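PDB 6WQY: cellulase from Bacteroides salanitronis, which probably hydrolyses internal beta-1,4 linkages of cellulose and related plant polysaccharides as a broad-specificity family 5 endoglucanase, this chain carrying its catalytic barrel domain. Local coordinates for residues E174-D177 against G178-W182; N227-L230 against T231-F235; R315-D318 against L319-S322. All coordinates share one frame; numbering follows the deposited sequence.

Interaction 1: E174-D177 against G178-W182; sequences EIHD and GSWGW
Asp-177 OD1 is gripped from three directions: Ser-179 N donates to it at 3.1 Å with an N-H...O angle of 162°, and two waters also donate, one of them weakly. Because the donor lies two residues on, this is an Asx turn, formed in the loop that follows strand 167-170 of the TIM barrel. The first water, 2.8 Å from OD1, also accepts from Gly-181 N and thereby joins the Asx turn to the type I' turn of Ser-179 to Trp-182, which Trp-182 N closes by bonding to Ser-179 O. The other carboxylate oxygen, OD2, accepts from Gln-192 NE2 and the backbone N of Asp-184, so both ends of the group are fixed. Within the Asx turn, Gly-178 has a positive phi, where a CB would press on Asp-177 O.

The chain reversal lays the indole of Trp-180 over one face of the His-176 imidazole, which chi1 (65°) sets between its own backbone N and carbonyl carbon. Their planes are inclined by 32°, with His-176 NE2 lying 3.4 Å above the middle of the indole. CE1 comes to 3.3 Å from Trp-180 NE1, while the in-plane edge of the imidazole meets the backbone at Ser-179 N. Glu-174, whose OE2 bonds to His-251 ND1, approaches the indole at its six-membered end: OE1 sits near the ring plane, 3.5 Å from Trp-180 CZ3.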
loop_
_atom_site.group_PDB
_atom_site.type_symbol
_atom_site.label_atom_id
_atom_site.label_comp_id
_atom_site.label_asym_id
_atom_site.label_seq_id
_atom_site.Cartn_x
_atom_site.Cartn_y
_atom_site.Cartn_z
ATOM N N GLU A 174 0.455 -1.060 8.429
ATOM C CA GLU A 174 0.643 0.144 9.239
ATOM C C GLU A 174 0.903 -0.292 10.669
ATOM O O GLU A 174 -0.017 -0.648 11.403
ATOM C CB GLU A 174 -0.592 1.041 9.167
ATOM C CG GLU A 174 -0.794 1.663 7.815
ATOM C CD GLU A 174 -1.985 2.591 7.716
ATOM O OE1 GLU A 174 -2.855 2.576 8.627
ATOM O OE2 GLU A 174 -2.069 3.382 6.734
ATOM N N ILE A 175 2.163 -0.288 11.058
ATOM C CA ILE A 175 2.583 -0.803 12.354
ATOM C C ILE A 175 2.740 0.358 13.331
ATOM O O ILE A 175 3.511 1.303 13.095
ATOM C CB ILE A 175 3.888 -1.599 12.210
ATOM C CG1 ILE A 175 3.683 -2.798 11.259
ATOM C CG2 ILE A 175 4.404 -2.034 13.575
ATOM C CD1 ILE A 175 2.572 -3.765 11.645
ATOM N N HIS A 176 1.998 0.279 14.437
ATOM C CA HIS A 176 2.099 1.243 15.521
ATOM C C HIS A 176 1.581 0.579 16.793
ATOM O O HIS A 176 0.855 -0.430 16.747
ATOM C CB HIS A 176 1.322 2.533 15.231
ATOM C CG HIS A 176 -0.145 2.333 15.145
ATOM N ND1 HIS A 176 -0.994 2.609 16.192
ATOM C CD2 HIS A 176 -0.914 1.854 14.139
ATOM C CE1 HIS A 176 -2.228 2.316 15.829
ATOM N NE2 HIS A 176 -2.210 1.859 14.583
ATOM N N ASP A 177 1.933 1.174 17.929
ATOM C CA ASP A 177 1.649 0.553 19.217
ATOM C C ASP A 177 0.256 0.816 19.748
ATOM O O ASP A 177 -0.033 0.416 20.882
ATOM C CB ASP A 177 2.706 0.976 20.251
ATOM C CG ASP A 177 2.640 2.439 20.661
ATOM O OD1 ASP A 177 1.747 3.189 20.215
ATOM O OD2 ASP A 177 3.485 2.803 21.493
ATOM N N GLY A 178 -0.614 1.424 18.939
ATOM C CA GLY A 178 -1.944 1.836 19.343
ATOM C C GLY A 178 -2.146 3.335 19.241
ATOM O O GLY A 178 -3.267 3.796 18.999
ATOM N N SER A 179 -1.063 4.108 19.392
ATOM C CA SER A 179 -1.141 5.557 19.399
ATOM C C SER A 179 -0.794 6.204 18.073
ATOM O O SER A 179 -0.595 7.427 18.028
ATOM C CB SER A 179 -0.252 6.116 20.505
ATOM O OG SER A 179 -0.795 5.814 21.778
ATOM N N TRP A 180 -0.725 5.429 16.994
ATOM C CA TRP A 180 -0.720 5.993 15.644
ATOM C C TRP A 180 0.476 6.907 15.391
ATOM O O TRP A 180 0.388 7.860 14.613
ATOM C CB TRP A 180 -2.054 6.661 15.324
ATOM C CG TRP A 180 -3.150 5.680 15.061
ATOM C CD1 TRP A 180 -4.045 5.163 15.954
ATOM C CD2 TRP A 180 -3.444 5.085 13.810
ATOM N NE1 TRP A 180 -4.885 4.289 15.325
ATOM C CE2 TRP A 180 -4.540 4.228 14.001
ATOM C CE3 TRP A 180 -2.900 5.212 12.539
ATOM C CZ2 TRP A 180 -5.096 3.494 12.958
ATOM C CZ3 TRP A 180 -3.460 4.487 11.502
ATOM C CH2 TRP A 180 -4.536 3.645 11.720
ATOM N N GLY A 181 1.608 6.598 16.003
ATOM C CA GLY A 181 2.826 7.360 15.831
ATOM C C GLY A 181 3.139 8.326 16.946
ATOM O O GLY A 181 4.237 8.898 16.958
ATOM N N TRP A 182 2.222 8.506 17.884
ATOM C CA TRP A 182 2.375 9.452 18.982
ATOM C C TRP A 182 2.246 8.698 20.294
ATOM O O TRP A 182 1.509 9.112 21.198
ATOM C CB TRP A 182 1.335 10.563 18.848
ATOM C CG TRP A 182 1.554 11.296 17.581
ATOM C CD1 TRP A 182 0.933 11.078 16.388
ATOM C CD2 TRP A 182 2.511 12.328 17.357
ATOM N NE1 TRP A 182 1.434 11.935 15.435
ATOM C CE2 TRP A 182 2.408 12.709 16.006
ATOM C CE3 TRP A 182 3.444 12.974 18.173
ATOM C CZ2 TRP A 182 3.194 13.717 15.455
ATOM C CZ3 TRP A 182 4.224 13.971 17.625
ATOM C CH2 TRP A 182 4.095 14.332 16.279
HETATM O O HOH W 1 2.374 5.006 18.213
HETATM O O HOH W 2 0.079 3.509 22.608
#

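Interaction 2: N227-L230 against T231-F235; sequences NIDL and TVENF
Asn-227 O accepts twice from Thr-231, from OG1 at 2.7 Å and from the backbone N at 2.9 Å, and this pair ties down the start of helix 228-234 in the beta-alpha-beta crossover between strands 219-222 and 246-251. The amide lies almost in line with the carbonyl, the hydroxyl well above its plane. With chi1 at -61°, OG1 stands beside its own backbone N, which is what lets both atoms reach one oxygen. Asn-227 is also the N-cap: its OD1 receives Leu-230 N at 2.9 Å, on a lone pair in the amide plane. A valine at Thr-231 would probably leave Asn-227 O without its hydroxyl donor, weakening the hold on this first turn. Val-232 N bonds to Ile-228 O with an almost straight N-H...O angle of 177°.

Outside the polar core, Thr-231 rests on Val-248 and Val-250 and Ile-228 on Val-250, so this side of the helix faces strand 246-251; Met-294 of helix 284-299 covers Ile-228 as well. Leu-230 turns elsewhere, to Tyr-193 and Tyr-224. In one of two conformers of Asp-229, a water donates to both its OD1 and Glu-233 OE2, 4.1 Å apart, and Lys-293, salt-bridged to OD1, probably offsets their repulsion. Glu-233, extended beyond CG (chi2 160°), runs past the preceding turn, with CG 3.0 Å from Asp-229 O, the oxygen that accepts from Glu-233 N.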
loop_
_atom_site.group_PDB
_atom_site.type_symbol
_atom_site.label_atom_id
_atom_site.label_comp_id
_atom_site.label_asym_id
_atom_site.label_seq_id
_atom_site.Cartn_x
_atom_site.Cartn_y
_atom_site.Cartn_z
ATOM N N ASN A 227 4.379 6.406 8.053
ATOM C CA ASN A 227 4.479 7.860 8.115
ATOM C C ASN A 227 5.788 8.328 7.490
ATOM O O ASN A 227 6.855 7.817 7.822
ATOM C CB ASN A 227 4.423 8.291 9.576
ATOM C CG ASN A 227 4.587 9.774 9.736
ATOM O OD1 ASN A 227 5.693 10.278 9.976
ATOM N ND2 ASN A 227 3.502 10.505 9.582
ATOM N N ILE A 228 5.716 9.297 6.579
ATOM C CA ILE A 228 6.932 9.728 5.885
ATOM C C ILE A 228 8.020 10.181 6.861
ATOM O O ILE A 228 9.188 9.786 6.733
ATOM C CB ILE A 228 6.622 10.790 4.816
ATOM C CG1 ILE A 228 5.980 10.112 3.598
ATOM C CG2 ILE A 228 7.891 11.551 4.422
ATOM C CD1 ILE A 228 5.473 11.057 2.537
ATOM N N ASP A 229 7.678 11.020 7.838
ATOM C CA ASP A 229 8.716 11.534 8.727
ATOM C C ASP A 229 9.343 10.419 9.556
ATOM O O ASP A 229 10.573 10.351 9.706
ATOM C CB ASP A 229 8.158 12.640 9.615
ATOM C CG ASP A 229 7.993 13.927 8.860
ATOM O OD1 ASP A 229 9.025 14.515 8.474
ATOM O OD2 ASP A 229 6.832 14.310 8.605
ATOM N N LEU A 230 8.523 9.549 10.135
ATOM C CA LEU A 230 9.085 8.478 10.952
ATOM C C LEU A 230 9.872 7.478 10.120
ATOM O O LEU A 230 10.783 6.816 10.642
ATOM C CB LEU A 230 8.009 7.774 11.767
ATOM C CG LEU A 230 7.284 8.661 12.774
ATOM C CD1 LEU A 230 6.266 7.833 13.551
ATOM C CD2 LEU A 230 8.254 9.319 13.741
ATOM N N THR A 231 9.518 7.342 8.842
ATOM C CA THR A 231 10.249 6.466 7.929
ATOM C C THR A 231 11.612 7.068 7.587
ATOM O O THR A 231 12.657 6.426 7.769
ATOM C CB THR A 231 9.410 6.220 6.671
ATOM O OG1 THR A 231 8.182 5.583 7.047
ATOM C CG2 THR A 231 10.125 5.313 5.675
ATOM N N VAL A 232 11.648 8.314 7.112
ATOM C CA VAL A 232 12.955 8.871 6.766
ATOM C C VAL A 232 13.865 8.945 7.989
ATOM O O VAL A 232 15.090 8.808 7.866
ATOM C CB VAL A 232 12.860 10.225 6.030
ATOM C CG1 VAL A 232 11.988 10.099 4.784
ATOM C CG2 VAL A 232 12.362 11.319 6.948
ATOM N N GLU A 233 13.304 9.168 9.180
ATOM C CA GLU A 233 14.136 9.302 10.370
ATOM C C GLU A 233 14.612 7.967 10.927
ATOM O O GLU A 233 15.723 7.903 11.475
ATOM C CB GLU A 233 13.364 10.071 11.449
ATOM C CG GLU A 233 13.046 11.514 11.040
ATOM C CD GLU A 233 11.909 12.152 11.826
ATOM O OE1 GLU A 233 11.353 11.503 12.736
ATOM O OE2 GLU A 233 11.569 13.318 11.518
ATOM N N ASN A 234 13.828 6.905 10.818
ATOM C CA ASN A 234 14.095 5.692 11.581
ATOM C C ASN A 234 14.155 4.409 10.773
ATOM O O ASN A 234 14.645 3.398 11.304
ATOM C CB ASN A 234 13.070 5.513 12.714
ATOM C CG ASN A 234 12.948 6.748 13.567
ATOM O OD1 ASN A 234 11.944 7.486 13.486
ATOM N ND2 ASN A 234 13.940 6.995 14.362
ATOM N N PHE A 235 13.665 4.379 9.542
ATOM C CA PHE A 235 13.713 3.163 8.734
ATOM C C PHE A 235 15.155 2.808 8.398
ATOM O O PHE A 235 15.969 3.683 8.090
ATOM C CB PHE A 235 12.907 3.401 7.450
ATOM C CG PHE A 235 13.004 2.296 6.435
ATOM C CD1 PHE A 235 14.018 2.303 5.509
ATOM C CD2 PHE A 235 12.046 1.293 6.362
ATOM C CE1 PHE A 235 14.120 1.313 4.553
ATOM C CE2 PHE A 235 12.131 0.306 5.406
ATOM C CZ PHE A 235 13.173 0.309 4.501
HETATM O O HOH W 3 11.665 14.141 8.889
#

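Interaction 3: R315-D318 against L319-S322; sequences RADD and LSES
The tight side of this contact is the bond from Arg-315 N to Glu-321 OE1, 2.7 Å long with an N-H...O angle of 164°. The oxygen is met from above the carboxylate plane. Glu-321 reaches back to the loop because CG lies anti to its backbone N and the chain then bends at chi2 (69°), which brings OE1 to the backbone of Arg-315. Its other oxygen, OE2, is taken up by Arg-324, His-314 and Asn-370, so this buried carboxylate has partners at both ends, and the positive neighbour probably helps to keep it ionised. Glu-321 N also binds the loop, donating to Asp-317 O at 2.9 Å. Alongside, CB and CG of Arg-315 each rest 3.7 Å from the buried Ser-320 CB. The guanidinium does not pair with Glu-321: NE is 6.0 Å from OE1, and the group leads away to the carbonyl oxygens of Tyr-266, Tyr-258 and Val-313.

The solvent side is made by the exposed residues Asp-317, Asp-318, Leu-319 and Ser-322. Asp-317, with CG anti to its backbone N (chi1 177°), brings OD2 to within 2.9 Å of Ser-320 N, which arrives on the anti side of the carboxylate, somewhat out of its plane. Ser-320 OG lies 3.1 Å from Asp-317 OD2. The negative group at the helix start is likely to be stabilised by the helix dipole. Ser-322 N donates to Asp-318 O at 3.2 Å, and the end of Leu-319 leads away from 315-318 and rests on Gln-268. Together these features describe an N-capped helix start, with Asp-317 as the cap of helix 318-337, which follows strand 305-310 of the TIM barrel.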
loop_
_atom_site.group_PDB
_atom_site.type_symbol
_atom_site.label_atom_id
_atom_site.label_comp_id
_atom_site.label_asym_id
_atom_site.label_seq_id
_atom_site.Cartn_x
_atom_site.Cartn_y
_atom_site.Cartn_z
ATOM N N ARG A 315 -16.999 14.294 -3.423
ATOM C CA ARG A 315 -17.984 15.284 -3.008
ATOM C C ARG A 315 -19.073 15.381 -4.072
ATOM O O ARG A 315 -18.773 15.498 -5.264
ATOM C CB ARG A 315 -17.343 16.659 -2.801
ATOM C CG ARG A 315 -16.777 16.879 -1.395
ATOM C CD ARG A 315 -15.492 16.120 -1.098
ATOM N NE ARG A 315 -14.949 16.592 0.171
ATOM C CZ ARG A 315 -13.780 16.224 0.681
ATOM N NH1 ARG A 315 -13.015 15.330 0.061
ATOM N NH2 ARG A 315 -13.386 16.741 1.838
ATOM N N ALA A 316 -20.333 15.330 -3.643
ATOM C CA ALA A 316 -21.439 15.431 -4.588
ATOM C C ALA A 316 -21.614 16.848 -5.120
ATOM O O ALA A 316 -22.158 17.022 -6.216
ATOM C CB ALA A 316 -22.737 14.955 -3.925
ATOM N N ASP A 317 -21.148 17.848 -4.377
ATOM C CA ASP A 317 -21.233 19.239 -4.799
ATOM C C ASP A 317 -20.195 19.543 -5.877
ATOM O O ASP A 317 -19.013 19.230 -5.718
ATOM C CB ASP A 317 -20.982 20.118 -3.572
ATOM C CG ASP A 317 -20.967 21.593 -3.897
ATOM O OD1 ASP A 317 -22.056 22.165 -4.103
ATOM O OD2 ASP A 317 -19.869 22.182 -3.937
ATOM N N ASP A 318 -20.637 20.195 -6.960
ATOM C CA ASP A 318 -19.771 20.461 -8.106
ATOM C C ASP A 318 -18.533 21.259 -7.707
ATOM O O ASP A 318 -17.412 20.948 -8.124
ATOM C CB ASP A 318 -20.548 21.254 -9.166
ATOM C CG ASP A 318 -21.170 20.375 -10.236
ATOM O OD1 ASP A 318 -20.838 19.174 -10.307
ATOM O OD2 ASP A 318 -21.998 20.896 -11.018
ATOM N N LEU A 319 -18.717 22.333 -6.944
ATOM C CA LEU A 319 -17.584 23.183 -6.599
ATOM C C LEU A 319 -16.585 22.426 -5.742
ATOM O O LEU A 319 -15.375 22.460 -5.999
ATOM C CB LEU A 319 -18.086 24.423 -5.865
ATOM C CG LEU A 319 -16.995 25.357 -5.357
ATOM C CD1 LEU A 319 -16.120 25.858 -6.498
ATOM C CD2 LEU A 319 -17.632 26.520 -4.620
ATOM N N SER A 320 -17.073 21.739 -4.712
ATOM C CA SER A 320 -16.179 20.969 -3.854
ATOM C C SER A 320 -15.442 19.886 -4.639
ATOM O O SER A 320 -14.249 19.645 -4.407
ATOM C CB SER A 320 -16.977 20.348 -2.709
ATOM O OG SER A 320 -17.640 21.352 -1.954
ATOM N N GLU A 321 -16.134 19.215 -5.573
ATOM C CA GLU A 321 -15.491 18.130 -6.314
ATOM C C GLU A 321 -14.320 18.645 -7.148
ATOM O O GLU A 321 -13.333 17.930 -7.345
ATOM C CB GLU A 321 -16.524 17.391 -7.161
ATOM C CG GLU A 321 -16.010 16.108 -7.815
ATOM C CD GLU A 321 -15.712 14.973 -6.838
ATOM O OE1 GLU A 321 -15.619 15.199 -5.608
ATOM O OE2 GLU A 321 -15.532 13.822 -7.315
ATOM N N SER A 322 -14.411 19.879 -7.650
ATOM C CA SER A 322 -13.292 20.457 -8.383
ATOM C C SER A 322 -12.018 20.414 -7.548
ATOM O O SER A 322 -10.942 20.080 -8.051
ATOM C CB SER A 322 -13.606 21.904 -8.764
ATOM O OG SER A 322 -14.860 22.006 -9.411
#

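Overall arrangement
Interactions 1 and 2 are neighbours, with centres 13 Å apart and a packing contact of 4.1 Å from Gly-181 O to Leu-230 CD1. They follow adjacent barrel strands, 167-170 and 219-222, which explains why the turn of the first lies beside the helix of the second. Interaction 3, after strand 305-310, is remote from both: its centre lies 33 Å from that of interaction 1 and 34 Å from that of interaction 2. Interaction 1 occupies a loop leaving the C-terminal end of its strand, the end where TIM-barrel enzymes carry their active sites. Its Gly-178 is about 10 Å from a bound magnesium ion, though all three contacts lie away from the magnesium-binding residue Glu-95.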